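PDB 4MG4: phosphonomutase from Burkholderia cenocepacia J2315, which belongs to the phosphomutase family of enzymes and folds as a TIM barrel, a closed ring of eight parallel strands surrounded by helices. Local coordinates for residues A16-L21 with A47-T52; L93-G98 with S124-G129; T161-K166 with L181-A186; A208-S213 with Y234-I239. All blocks are in the same frame, centred on the assembly; numbering follows the deposited sequence.

The four contacts follow one another along the chain and sample both ends of one TIM barrel. Contact 1 lies at the end where the strands begin; contact 2 lies among loops at the other end, where TIM-barrel enzymes keep their active sites, and the two centres are about 24 Å apart on opposite sides of the chain's centre. Contacts 2 and 3 are neighbours, about 15 Å between centres, and meet where Ser124 OG is hydrogen-bonded to Asp162 OD2. Contact 3 reaches contact 4, about 13 Å away between centres, through Leu181 CD2 lying 3.7 Å from Ala212 CB. Contact 4 in turn touches contact 1, with about 18 Å between their centres.

Contact 1 (A16-L21 with A47-T52); sequences AIFRSL and AVALAT
Phe18 of helix 11-20 meets Ala49, the residue just before strand 50-52, while one helical turn further on Leu21 meets Val48. Neither pair contains a hydrogen bond, so the evidence for the contact is apolar proximity. The Phe18 chain can be followed outward. CB leaves the helix without aiming at 47-52; with CG anti to the backbone N (chi1 -172°), the ring is then carried closer to that segment than CB is. On the near rim CD1 lies 3.9 Å from Ala49 CB, and CE1 lies 4.1 Å from the same methyl. Ala49 CB sits in the plane of the ring, so the methyl abuts an edge and does not cover a face. At the tip, Phe18 CZ comes within 3.6 Å of Arg238 NH1. His22 packs with the ring edge-to-face.

The second pair is nearer the surface. Leu21 CD1 approaches Val48 CG2 to 3.9 Å, the two branched side chains crossing at a slant, and Val48 CB stands 4.2 Å from Leu21 CD1. In the last part of the segment's helix Ser20 OG donates to Ile17 O over 2.8 Å.

Phe18 points into the N-terminal end of the barrel, among Leu28, Pro88, Thr90 and Ile117, consistent with helix 11-20 capping that end; salt bridges from Arg19 to Asp154 and Asp193 also tie the helix down. Because the side-chain contacts are apolar and no hydrogen bond crosses between the segments, the fit of the helix against the loop leading into strand 50-52 probably depends on shape more than on directional bonds.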
loop_
_atom_site.group_PDB
_atom_site.type_symbol
_atom_site.label_atom_id
_atom_site.label_comp_id
_atom_site.label_asym_id
_atom_site.label_seq_id
_atom_site.Cartn_x
_atom_site.Cartn_y
_atom_site.Cartn_z
ATOM N N ALA A 16 -0.480 8.395 -26.576
ATOM C CA ALA A 16 -1.327 8.106 -27.744
ATOM C C ALA A 16 -2.221 6.883 -27.494
ATOM O O ALA A 16 -3.413 6.906 -27.849
ATOM C CB ALA A 16 -0.476 7.906 -29.015
ATOM N N ILE A 17 -1.657 5.833 -26.887
ATOM C CA ILE A 17 -2.404 4.617 -26.569
ATOM C C ILE A 17 -3.548 4.995 -25.611
ATOM O O ILE A 17 -4.699 4.678 -25.835
ATOM C CB ILE A 17 -1.505 3.536 -25.947
ATOM C CG1 ILE A 17 -0.517 2.989 -26.992
ATOM C CG2 ILE A 17 -2.319 2.408 -25.314
ATOM C CD1 ILE A 17 0.588 2.076 -26.453
ATOM N N PHE A 18 -3.206 5.691 -24.541
ATOM C CA PHE A 18 -4.223 6.118 -23.553
ATOM C C PHE A 18 -5.364 6.925 -24.192
ATOM O O PHE A 18 -6.535 6.632 -24.003
ATOM C CB PHE A 18 -3.553 6.899 -22.428
ATOM C CG PHE A 18 -4.463 7.218 -21.265
ATOM C CD1 PHE A 18 -4.881 6.207 -20.385
ATOM C CD2 PHE A 18 -4.892 8.481 -21.045
ATOM C CE1 PHE A 18 -5.664 6.510 -19.298
ATOM C CE2 PHE A 18 -5.677 8.807 -19.941
ATOM C CZ PHE A 18 -6.083 7.802 -19.066
ATOM N N ARG A 19 -5.016 7.909 -24.993
ATOM C CA ARG A 19 -6.032 8.713 -25.696
ATOM C C ARG A 19 -6.956 7.843 -26.563
ATOM O O ARG A 19 -8.190 8.011 -26.556
ATOM C CB ARG A 19 -5.298 9.754 -26.558
ATOM C CG ARG A 19 -6.251 10.731 -27.224
ATOM C CD ARG A 19 -5.519 11.759 -28.074
ATOM N NE ARG A 19 -4.650 12.542 -27.228
ATOM C CZ ARG A 19 -5.031 13.552 -26.453
ATOM N NH1 ARG A 19 -6.263 13.961 -26.402
ATOM N NH2 ARG A 19 -4.121 14.160 -25.674
ATOM N N SER A 20 -6.349 6.914 -27.315
ATOM C CA SER A 20 -7.078 6.018 -28.239
ATOM C C SER A 20 -8.083 5.088 -27.561
ATOM O O SER A 20 -9.025 4.584 -28.188
ATOM C CB SER A 20 -6.094 5.230 -29.095
ATOM O OG SER A 20 -5.594 4.081 -28.413
ATOM N N LEU A 21 -7.880 4.853 -26.283
ATOM C CA LEU A 21 -8.764 3.983 -25.522
ATOM C C LEU A 21 -10.058 4.644 -25.061
ATOM O O LEU A 21 -10.968 3.953 -24.568
ATOM C CB LEU A 21 -8.001 3.381 -24.307
ATOM C CG LEU A 21 -6.904 2.350 -24.672
ATOM C CD1 LEU A 21 -6.039 2.130 -23.457
ATOM C CD2 LEU A 21 -7.596 1.092 -25.193
ATOM N N ALA A 47 -5.054 -5.228 -17.136
ATOM C CA ALA A 47 -5.454 -3.847 -17.396
ATOM C C ALA A 47 -4.730 -3.290 -18.584
ATOM O O ALA A 47 -3.582 -3.686 -18.887
ATOM C CB ALA A 47 -5.169 -2.995 -16.201
ATOM N N VAL A 48 -5.379 -2.333 -19.249
ATOM C CA VAL A 48 -4.775 -1.702 -20.432
ATOM C C VAL A 48 -4.136 -0.332 -20.134
ATOM O O VAL A 48 -3.364 0.195 -20.929
ATOM C CB VAL A 48 -5.806 -1.590 -21.572
ATOM C CG1 VAL A 48 -6.197 -2.994 -22.020
ATOM C CG2 VAL A 48 -7.048 -0.849 -21.134
ATOM N N ALA A 49 -4.452 0.197 -18.971
ATOM C CA ALA A 49 -3.858 1.412 -18.475
ATOM C C ALA A 49 -4.054 1.405 -16.970
ATOM O O ALA A 49 -4.908 0.664 -16.475
ATOM C CB ALA A 49 -4.557 2.597 -19.081
ATOM N N LEU A 50 -3.311 2.248 -16.263
ATOM C CA LEU A 50 -3.463 2.452 -14.818
ATOM C C LEU A 50 -3.827 3.908 -14.477
ATOM O O LEU A 50 -3.384 4.850 -15.162
ATOM C CB LEU A 50 -2.166 2.157 -14.083
ATOM C CG LEU A 50 -1.622 0.716 -14.350
ATOM C CD1 LEU A 50 -0.289 0.627 -13.652
ATOM C CD2 LEU A 50 -2.575 -0.401 -13.963
ATOM N N ALA A 51 -4.572 4.061 -13.382
ATOM C CA ALA A 51 -4.853 5.355 -12.833
ATOM C C ALA A 51 -4.413 5.379 -11.385
ATOM O O ALA A 51 -4.486 4.343 -10.700
ATOM C CB ALA A 51 -6.339 5.656 -12.896
ATOM N N THR A 52 -4.009 6.530 -10.876
ATOM C CA THR A 52 -3.966 6.679 -9.447
ATOM C C THR A 52 -5.247 7.331 -8.995
ATOM O O THR A 52 -5.890 8.113 -9.753
ATOM C CB THR A 52 -2.767 7.471 -9.001
ATOM O OG1 THR A 52 -2.962 8.852 -9.353
ATOM C CG2 THR A 52 -1.512 6.967 -9.682
#

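Contact 2 (L93-G98 with S124-G129); sequences LESGYG and SFPSTG
Ser95 and the pair Ser124 and Pro126 bring together two loops of the TIM barrel, those following strands 89-92 and 118-122 at the C-terminal end of the sheet. In this fold such loops form the rim where the active site normally lies.

The interactions across the segments are van der Waals contacts. Ser95 CB stands 3.3 Å from Ser124 O, and the backbones are closest at the same two residues, with Ser95 CA and Ser124 CA 6.4 Å apart. The proline ring comes alongside the hydroxyl: Pro126 CD lies 3.5 Å from Ser95 OG, and Pro126 CG lies 3.7 Å from Ser95 OG.

The polar bonds run to other partners. A chi1 of 71° puts Ser95 OG between its own backbone N and carbonyl carbon, where it meets both Pro126 CD and its hydrogen-bond partner Glu67 OE2, which also receives Tyr97 N. Ser124 OG turns to Asp162.

Backbone bonds shape each loop separately. Residues Leu93 to Gly96 make a type II' turn closed by Gly96 N to Leu93 O at 2.8 Å, which places Ser95 at a corner facing the other loop. Within 124-129 a wider turn is closed by Gly129 N to Phe125 O, 2.9 Å long.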
loop_
_atom_site.group_PDB
_atom_site.type_symbol
_atom_site.label_atom_id
_atom_site.label_comp_id
_atom_site.label_asym_id
_atom_site.label_seq_id
_atom_site.Cartn_x
_atom_site.Cartn_y
_atom_site.Cartn_z
ATOM N N LEU A 93 -4.777 14.478 -9.874
ATOM C CA LEU A 93 -4.160 15.688 -9.257
ATOM C C LEU A 93 -5.127 16.533 -8.436
ATOM O O LEU A 93 -4.811 17.683 -8.092
ATOM C CB LEU A 93 -3.529 16.537 -10.335
ATOM C CG LEU A 93 -2.417 15.795 -11.083
ATOM C CD1 LEU A 93 -1.898 16.647 -12.205
ATOM C CD2 LEU A 93 -1.265 15.367 -10.169
ATOM N N GLU A 94 -6.313 16.000 -8.161
ATOM C CA GLU A 94 -7.325 16.700 -7.376
ATOM C C GLU A 94 -7.578 18.066 -8.015
ATOM O O GLU A 94 -7.792 18.102 -9.223
ATOM C CB GLU A 94 -6.918 16.762 -5.900
ATOM C CG GLU A 94 -6.907 15.349 -5.320
ATOM C CD GLU A 94 -6.649 15.352 -3.822
ATOM O OE1 GLU A 94 -7.612 15.697 -3.113
ATOM O OE2 GLU A 94 -5.500 15.057 -3.389
ATOM N N SER A 95 -7.546 19.178 -7.253
ATOM C CA SER A 95 -7.781 20.513 -7.833
ATOM C C SER A 95 -6.536 21.108 -8.492
ATOM O O SER A 95 -6.612 22.195 -9.055
ATOM C CB SER A 95 -8.341 21.477 -6.743
ATOM O OG SER A 95 -7.334 21.780 -5.840
ATOM N N GLY A 96 -5.385 20.399 -8.449
ATOM C CA GLY A 96 -4.203 20.790 -9.143
ATOM C C GLY A 96 -3.063 21.299 -8.278
ATOM O O GLY A 96 -2.095 21.746 -8.828
ATOM N N TYR A 97 -3.181 21.195 -6.952
ATOM C CA TYR A 97 -2.102 21.576 -6.021
ATOM C C TYR A 97 -1.538 22.938 -6.379
ATOM O O TYR A 97 -0.325 23.099 -6.632
ATOM C CB TYR A 97 -0.961 20.546 -6.040
ATOM C CG TYR A 97 -1.244 19.227 -5.441
ATOM C CD1 TYR A 97 -1.871 18.234 -6.198
ATOM C CD2 TYR A 97 -0.869 18.933 -4.111
ATOM C CE1 TYR A 97 -2.110 17.002 -5.688
ATOM C CE2 TYR A 97 -1.127 17.665 -3.579
ATOM C CZ TYR A 97 -1.756 16.727 -4.394
ATOM O OH TYR A 97 -2.047 15.439 -4.001
ATOM N N GLY A 98 -2.386 23.945 -6.469
ATOM C CA GLY A 98 -1.912 25.265 -6.841
ATOM C C GLY A 98 -2.935 26.353 -6.568
ATOM O O GLY A 98 -4.111 26.191 -6.815
ATOM N N SER A 124 -13.282 22.003 -7.965
ATOM C CA SER A 124 -13.739 22.393 -6.655
ATOM C C SER A 124 -12.573 22.961 -5.853
ATOM O O SER A 124 -11.384 22.724 -6.128
ATOM C CB SER A 124 -14.364 21.212 -5.938
ATOM O OG SER A 124 -13.411 20.189 -5.802
ATOM N N PHE A 125 -12.955 23.810 -4.903
ATOM C CA PHE A 125 -11.996 24.335 -3.907
ATOM C C PHE A 125 -11.724 23.301 -2.840
ATOM O O PHE A 125 -12.655 22.731 -2.263
ATOM C CB PHE A 125 -12.539 25.574 -3.208
ATOM C CG PHE A 125 -12.596 26.791 -4.043
ATOM C CD1 PHE A 125 -11.436 27.519 -4.311
ATOM C CD2 PHE A 125 -13.816 27.264 -4.503
ATOM C CE1 PHE A 125 -11.519 28.653 -5.093
ATOM C CE2 PHE A 125 -13.895 28.409 -5.276
ATOM C CZ PHE A 125 -12.736 29.097 -5.569
ATOM N N PRO A 126 -10.451 23.020 -2.579
ATOM C CA PRO A 126 -10.199 22.149 -1.444
ATOM C C PRO A 126 -10.582 22.813 -0.097
ATOM O O PRO A 126 -10.939 22.088 0.816
ATOM C CB PRO A 126 -8.701 21.828 -1.554
ATOM C CG PRO A 126 -8.123 22.885 -2.417
ATOM C CD PRO A 126 -9.220 23.385 -3.303
ATOM N N SER A 127 -10.600 24.158 -0.007
ATOM C CA SER A 127 -11.015 24.858 1.253
ATOM C C SER A 127 -12.485 24.658 1.693
ATOM O O SER A 127 -12.765 24.514 2.890
ATOM C CB SER A 127 -10.702 26.374 1.195
ATOM O OG SER A 127 -11.679 27.131 0.469
ATOM N N THR A 128 -13.428 24.702 0.758
ATOM C CA THR A 128 -14.851 24.647 1.112
ATOM C C THR A 128 -15.571 23.462 0.470
ATOM O O THR A 128 -16.698 23.164 0.855
ATOM C CB THR A 128 -15.610 25.932 0.677
ATOM O OG1 THR A 128 -15.317 26.226 -0.703
ATOM C CG2 THR A 128 -15.254 27.165 1.573
ATOM N N GLY A 129 -14.957 22.840 -0.541
ATOM C CA GLY A 129 -15.639 21.815 -1.368
ATOM C C GLY A 129 -16.615 22.400 -2.390
ATOM O O GLY A 129 -17.264 21.675 -3.147
#

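Contact 3 (T161-K166 with L181-A186); sequences TDVFFK and LARARA
Arg183 extends from helix 174-190 to the loop after strand 156-160, where Thr161 and Val163 receive its aliphatic part. CG stands anti to the carbonyl carbon (chi1 -76°) and chi2 is extended, which together carry CD out from the helix to rest against the two loop side chains; both meet it from the same side. Arg183 CD is 3.5 Å from Thr161 OG1 and 3.7 Å from Val163 CG2. An extended chi3 takes the chain on to NE, which remains 3.9 Å from Val163 CG2, and chi4 of -88° swings the guanidinium roughly square to the chain.

The rotation of Thr161 (chi1 -175°) turns OG1 to Arg183 CD, a packing contact, and to Asp123 OD2, its hydrogen-bond partner. That carboxylate oxygen also forms a long, weak ion pair with Arg183 NH1, whose hydrogen bonds are to Arg132 O and Tyr187 OH. In Val163 the branch anti to the carbonyl carbon, CG2, touches the arginine.

Around the contact, Val163 leans on Leu176 and Thr180 in the first half of the same helix 174-190, while Arg183 packs against Leu131 and against Val134 of helix 134-150. Helix 174-190 is thereby fastened to the C-terminal end of strand 156-160, the strand that precedes it.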
loop_
_atom_site.group_PDB
_atom_site.type_symbol
_atom_site.label_atom_id
_atom_site.label_comp_id
_atom_site.label_asym_id
_atom_site.label_seq_id
_atom_site.Cartn_x
_atom_site.Cartn_y
_atom_site.Cartn_z
ATOM N N THR A 161 -15.742 17.559 -13.101
ATOM C CA THR A 161 -16.674 18.560 -12.577
ATOM C C THR A 161 -17.471 17.956 -11.445
ATOM O O THR A 161 -17.916 16.803 -11.542
ATOM C CB THR A 161 -17.612 19.192 -13.632
ATOM O OG1 THR A 161 -18.372 20.212 -12.993
ATOM C CG2 THR A 161 -18.538 18.217 -14.305
ATOM N N ASP A 162 -17.593 18.711 -10.356
ATOM C CA ASP A 162 -18.321 18.228 -9.191
ATOM C C ASP A 162 -19.780 18.642 -9.111
ATOM O O ASP A 162 -20.385 18.490 -8.049
ATOM C CB ASP A 162 -17.552 18.610 -7.951
ATOM C CG ASP A 162 -16.331 17.744 -7.724
ATOM O OD1 ASP A 162 -16.212 16.629 -8.267
ATOM O OD2 ASP A 162 -15.461 18.179 -6.953
ATOM N N VAL A 163 -20.372 19.117 -10.203
ATOM C CA VAL A 163 -21.776 19.572 -10.189
ATOM C C VAL A 163 -22.677 18.528 -9.576
ATOM O O VAL A 163 -23.524 18.860 -8.714
ATOM C CB VAL A 163 -22.277 19.955 -11.599
ATOM C CG1 VAL A 163 -23.795 20.228 -11.622
ATOM C CG2 VAL A 163 -21.542 21.186 -12.067
ATOM N N PHE A 164 -22.574 17.287 -10.048
ATOM C CA PHE A 164 -23.487 16.235 -9.563
ATOM C C PHE A 164 -22.979 15.667 -8.257
ATOM O O PHE A 164 -23.766 15.285 -7.397
ATOM C CB PHE A 164 -23.677 15.117 -10.620
ATOM C CG PHE A 164 -24.672 15.451 -11.688
ATOM C CD1 PHE A 164 -26.020 15.295 -11.492
ATOM C CD2 PHE A 164 -24.270 15.918 -12.871
ATOM C CE1 PHE A 164 -26.916 15.616 -12.500
ATOM C CE2 PHE A 164 -25.150 16.199 -13.919
ATOM C CZ PHE A 164 -26.490 16.059 -13.709
ATOM N N PHE A 165 -21.664 15.622 -8.099
ATOM C CA PHE A 165 -20.988 14.954 -7.008
ATOM C C PHE A 165 -21.373 15.626 -5.674
ATOM O O PHE A 165 -21.599 14.934 -4.662
ATOM C CB PHE A 165 -19.458 15.054 -7.205
ATOM C CG PHE A 165 -18.675 14.333 -6.125
ATOM C CD1 PHE A 165 -18.705 12.956 -6.102
ATOM C CD2 PHE A 165 -17.940 15.031 -5.182
ATOM C CE1 PHE A 165 -18.027 12.265 -5.117
ATOM C CE2 PHE A 165 -17.257 14.339 -4.181
ATOM C CZ PHE A 165 -17.306 12.962 -4.170
ATOM N N LYS A 166 -21.539 16.948 -5.711
ATOM C CA LYS A 166 -21.826 17.748 -4.507
ATOM C C LYS A 166 -23.344 17.862 -4.243
ATOM O O LYS A 166 -23.745 18.365 -3.176
ATOM C CB LYS A 166 -21.205 19.125 -4.676
ATOM C CG LYS A 166 -20.973 19.962 -3.437
ATOM C CD LYS A 166 -20.253 21.244 -3.851
ATOM C CE LYS A 166 -21.113 22.109 -4.764
ATOM N NZ LYS A 166 -22.292 22.649 -4.037
ATOM N N LEU A 181 -23.055 20.585 -18.631
ATOM C CA LEU A 181 -22.726 20.812 -20.039
ATOM C C LEU A 181 -22.108 22.214 -20.296
ATOM O O LEU A 181 -21.191 22.322 -21.093
ATOM C CB LEU A 181 -23.957 20.573 -20.940
ATOM C CG LEU A 181 -24.297 19.088 -21.121
ATOM C CD1 LEU A 181 -25.711 19.004 -21.654
ATOM C CD2 LEU A 181 -23.329 18.337 -22.012
ATOM N N ALA A 182 -22.569 23.246 -19.610
ATOM C CA ALA A 182 -21.960 24.576 -19.756
ATOM C C ALA A 182 -20.501 24.541 -19.280
ATOM O O ALA A 182 -19.622 25.124 -19.900
ATOM C CB ALA A 182 -22.737 25.632 -19.003
ATOM N N ARG A 183 -20.259 23.841 -18.159
ATOM C CA ARG A 183 -18.869 23.653 -17.706
ATOM C C ARG A 183 -18.063 22.857 -18.711
ATOM O O ARG A 183 -16.923 23.237 -19.035
ATOM C CB ARG A 183 -18.822 23.049 -16.317
ATOM C CG ARG A 183 -19.138 24.061 -15.267
ATOM C CD ARG A 183 -19.168 23.461 -13.866
ATOM N NE ARG A 183 -19.578 24.487 -12.891
ATOM C CZ ARG A 183 -18.767 25.336 -12.260
ATOM N NH1 ARG A 183 -17.470 25.328 -12.422
ATOM N NH2 ARG A 183 -19.295 26.217 -11.395
ATOM N N ALA A 184 -18.652 21.784 -19.237
ATOM C CA ALA A 184 -17.963 20.942 -20.213
ATOM C C ALA A 184 -17.543 21.729 -21.453
ATOM O O ALA A 184 -16.410 21.590 -21.940
ATOM C CB ALA A 184 -18.843 19.783 -20.601
ATOM N N ARG A 185 -18.423 22.594 -21.935
ATOM C CA ARG A 185 -18.063 23.430 -23.086
ATOM C C ARG A 185 -16.914 24.396 -22.778
ATOM O O ARG A 185 -16.002 24.581 -23.611
ATOM C CB ARG A 185 -19.292 24.165 -23.631
ATOM C CG ARG A 185 -20.330 23.272 -24.286
ATOM C CD ARG A 185 -21.429 24.061 -24.984
ATOM N NE ARG A 185 -22.234 24.844 -24.079
ATOM C CZ ARG A 185 -23.301 24.418 -23.408
ATOM N NH1 ARG A 185 -23.781 23.197 -23.573
ATOM N NH2 ARG A 185 -23.938 25.260 -22.603
ATOM N N ALA A 186 -16.948 25.012 -21.622
ATOM C CA ALA A 186 -15.875 25.924 -21.222
ATOM C C ALA A 186 -14.560 25.159 -21.055
ATOM O O ALA A 186 -13.505 25.626 -21.457
ATOM C CB ALA A 186 -16.229 26.651 -19.927
#

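Contact 4 (A208-S213 with Y234-I239); sequences ALTAAS and YGVARI
Thr210, two residues before the end of helix 203-212, faces the turn in which helix 228-234 gives way to strand 238-240. The backbones come closest at Thr210 and Gly235, 5.8 Å between CA atoms. Gly235 takes a positive phi of 102° and closes a Schellman motif, with two hydrogen bonds back into the last turn of its helix.

The side chain of Thr210 makes the connection. Its OG1 donates to Tyr234 O over 2.7 Å, lying in the carbonyl plane with a C=O...O angle of 156°. At chi1 64° the hydroxyl sits between the backbone N and carbonyl carbon of its own residue, a position from which it also bonds to Arg207 O; one hydroxyl proton cannot fully serve both carbonyls. Thr210 CG2, anti to the carbonyl carbon, turns to the Gly235-Val236 backbone. It rests 3.7 Å from Gly235 C, against backbone bare of any side chain, and 4.0 Å from Val236 CG2.

Tyr234 and Val236 further contact Ile206; on strand 217-220, Thr210 touches Val217 and Val236 touches Val219. Two successive outer helices of the TIM barrel are thus joined side by side, hydroxyl to helix C-terminus, just where the chain turns inward to its final strand.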
loop_
_atom_site.group_PDB
_atom_site.type_symbol
_atom_site.label_atom_id
_atom_site.label_comp_id
_atom_site.label_asym_id
_atom_site.label_seq_id
_atom_site.Cartn_x
_atom_site.Cartn_y
_atom_site.Cartn_z
ATOM N N ALA A 208 -28.238 11.839 -22.039
ATOM C CA ALA A 208 -28.279 13.233 -22.463
ATOM C C ALA A 208 -26.913 13.883 -22.469
ATOM O O ALA A 208 -26.554 14.642 -23.381
ATOM C CB ALA A 208 -29.237 14.042 -21.593
ATOM N N LEU A 209 -26.137 13.510 -21.456
ATOM C CA LEU A 209 -24.756 13.984 -21.332
ATOM C C LEU A 209 -23.870 13.522 -22.461
ATOM O O LEU A 209 -23.137 14.315 -23.019
ATOM C CB LEU A 209 -24.190 13.511 -19.991
ATOM C CG LEU A 209 -22.778 13.960 -19.692
ATOM C CD1 LEU A 209 -22.595 15.460 -19.662
ATOM C CD2 LEU A 209 -22.322 13.312 -18.379
ATOM N N THR A 210 -23.879 12.225 -22.740
ATOM C CA THR A 210 -23.022 11.707 -23.788
ATOM C C THR A 210 -23.466 12.218 -25.185
ATOM O O THR A 210 -22.609 12.425 -26.045
ATOM C CB THR A 210 -22.979 10.166 -23.786
ATOM O OG1 THR A 210 -24.280 9.643 -24.093
ATOM C CG2 THR A 210 -22.466 9.563 -22.460
ATOM N N ALA A 211 -24.764 12.448 -25.374
ATOM C CA ALA A 211 -25.303 13.027 -26.647
ATOM C C ALA A 211 -24.792 14.445 -26.893
ATOM O O ALA A 211 -24.471 14.796 -28.032
ATOM C CB ALA A 211 -26.815 13.008 -26.645
ATOM N N ALA A 212 -24.692 15.252 -25.830
ATOM C CA ALA A 212 -24.368 16.672 -25.925
ATOM C C ALA A 212 -22.939 17.043 -25.586
ATOM O O ALA A 212 -22.513 18.154 -25.924
ATOM C CB ALA A 212 -25.324 17.488 -25.048
ATOM N N SER A 213 -22.187 16.160 -24.937
ATOM C CA SER A 213 -20.852 16.549 -24.448
ATOM C C SER A 213 -19.914 16.780 -25.541
ATOM O O SER A 213 -19.824 15.954 -26.499
ATOM C CB SER A 213 -20.257 15.452 -23.548
ATOM O OG SER A 213 -18.956 15.796 -23.140
ATOM N N TYR A 234 -25.044 3.534 -23.108
ATOM C CA TYR A 234 -25.408 4.933 -23.008
ATOM C C TYR A 234 -24.445 5.831 -23.752
ATOM O O TYR A 234 -24.739 7.006 -23.907
ATOM C CB TYR A 234 -25.450 5.436 -21.536
ATOM C CG TYR A 234 -26.325 4.663 -20.575
ATOM C CD1 TYR A 234 -27.404 3.884 -21.025
ATOM C CD2 TYR A 234 -26.032 4.648 -19.222
ATOM C CE1 TYR A 234 -28.166 3.143 -20.119
ATOM C CE2 TYR A 234 -26.792 3.918 -18.317
ATOM C CZ TYR A 234 -27.852 3.170 -18.774
ATOM O OH TYR A 234 -28.583 2.426 -17.824
ATOM N N GLY A 235 -23.302 5.309 -24.150
ATOM C CA GLY A 235 -22.309 6.071 -24.939
ATOM C C GLY A 235 -21.116 6.595 -24.139
ATOM O O GLY A 235 -20.360 7.423 -24.623
ATOM N N VAL A 236 -20.928 6.083 -22.921
ATOM C CA VAL A 236 -19.794 6.488 -22.072
ATOM C C VAL A 236 -18.489 5.986 -22.690
ATOM O O VAL A 236 -18.494 4.946 -23.328
ATOM C CB VAL A 236 -20.036 5.910 -20.685
ATOM C CG1 VAL A 236 -18.873 5.873 -19.797
ATOM C CG2 VAL A 236 -21.238 6.631 -20.046
ATOM N N ALA A 237 -17.430 6.783 -22.551
ATOM C CA ALA A 237 -16.120 6.475 -23.060
ATOM C C ALA A 237 -15.095 5.964 -22.034
ATOM O O ALA A 237 -14.050 5.412 -22.393
ATOM C CB ALA A 237 -15.576 7.719 -23.766
ATOM N N ARG A 238 -15.381 6.186 -20.760
ATOM C CA ARG A 238 -14.429 5.871 -19.714
ATOM C C ARG A 238 -15.192 5.595 -18.407
ATOM O O ARG A 238 -16.144 6.335 -18.062
ATOM C CB ARG A 238 -13.469 7.030 -19.560
ATOM C CG ARG A 238 -12.448 6.912 -18.415
ATOM C CD ARG A 238 -11.396 8.018 -18.589
ATOM N NE ARG A 238 -10.539 8.196 -17.432
ATOM C CZ ARG A 238 -9.466 9.003 -17.421
ATOM N NH1 ARG A 238 -9.081 9.648 -18.513
ATOM N NH2 ARG A 238 -8.822 9.193 -16.260
ATOM N N ILE A 239 -14.774 4.568 -17.666
ATOM C CA ILE A 239 -15.432 4.163 -16.442
ATOM C C ILE A 239 -14.391 4.090 -15.296
ATOM O O ILE A 239 -13.354 3.443 -15.458
ATOM C CB ILE A 239 -16.142 2.806 -16.601
ATOM C CG1 ILE A 239 -17.304 2.980 -17.584
ATOM C CG2 ILE A 239 -16.616 2.308 -15.252
ATOM C CD1 ILE A 239 -17.937 1.704 -18.028
#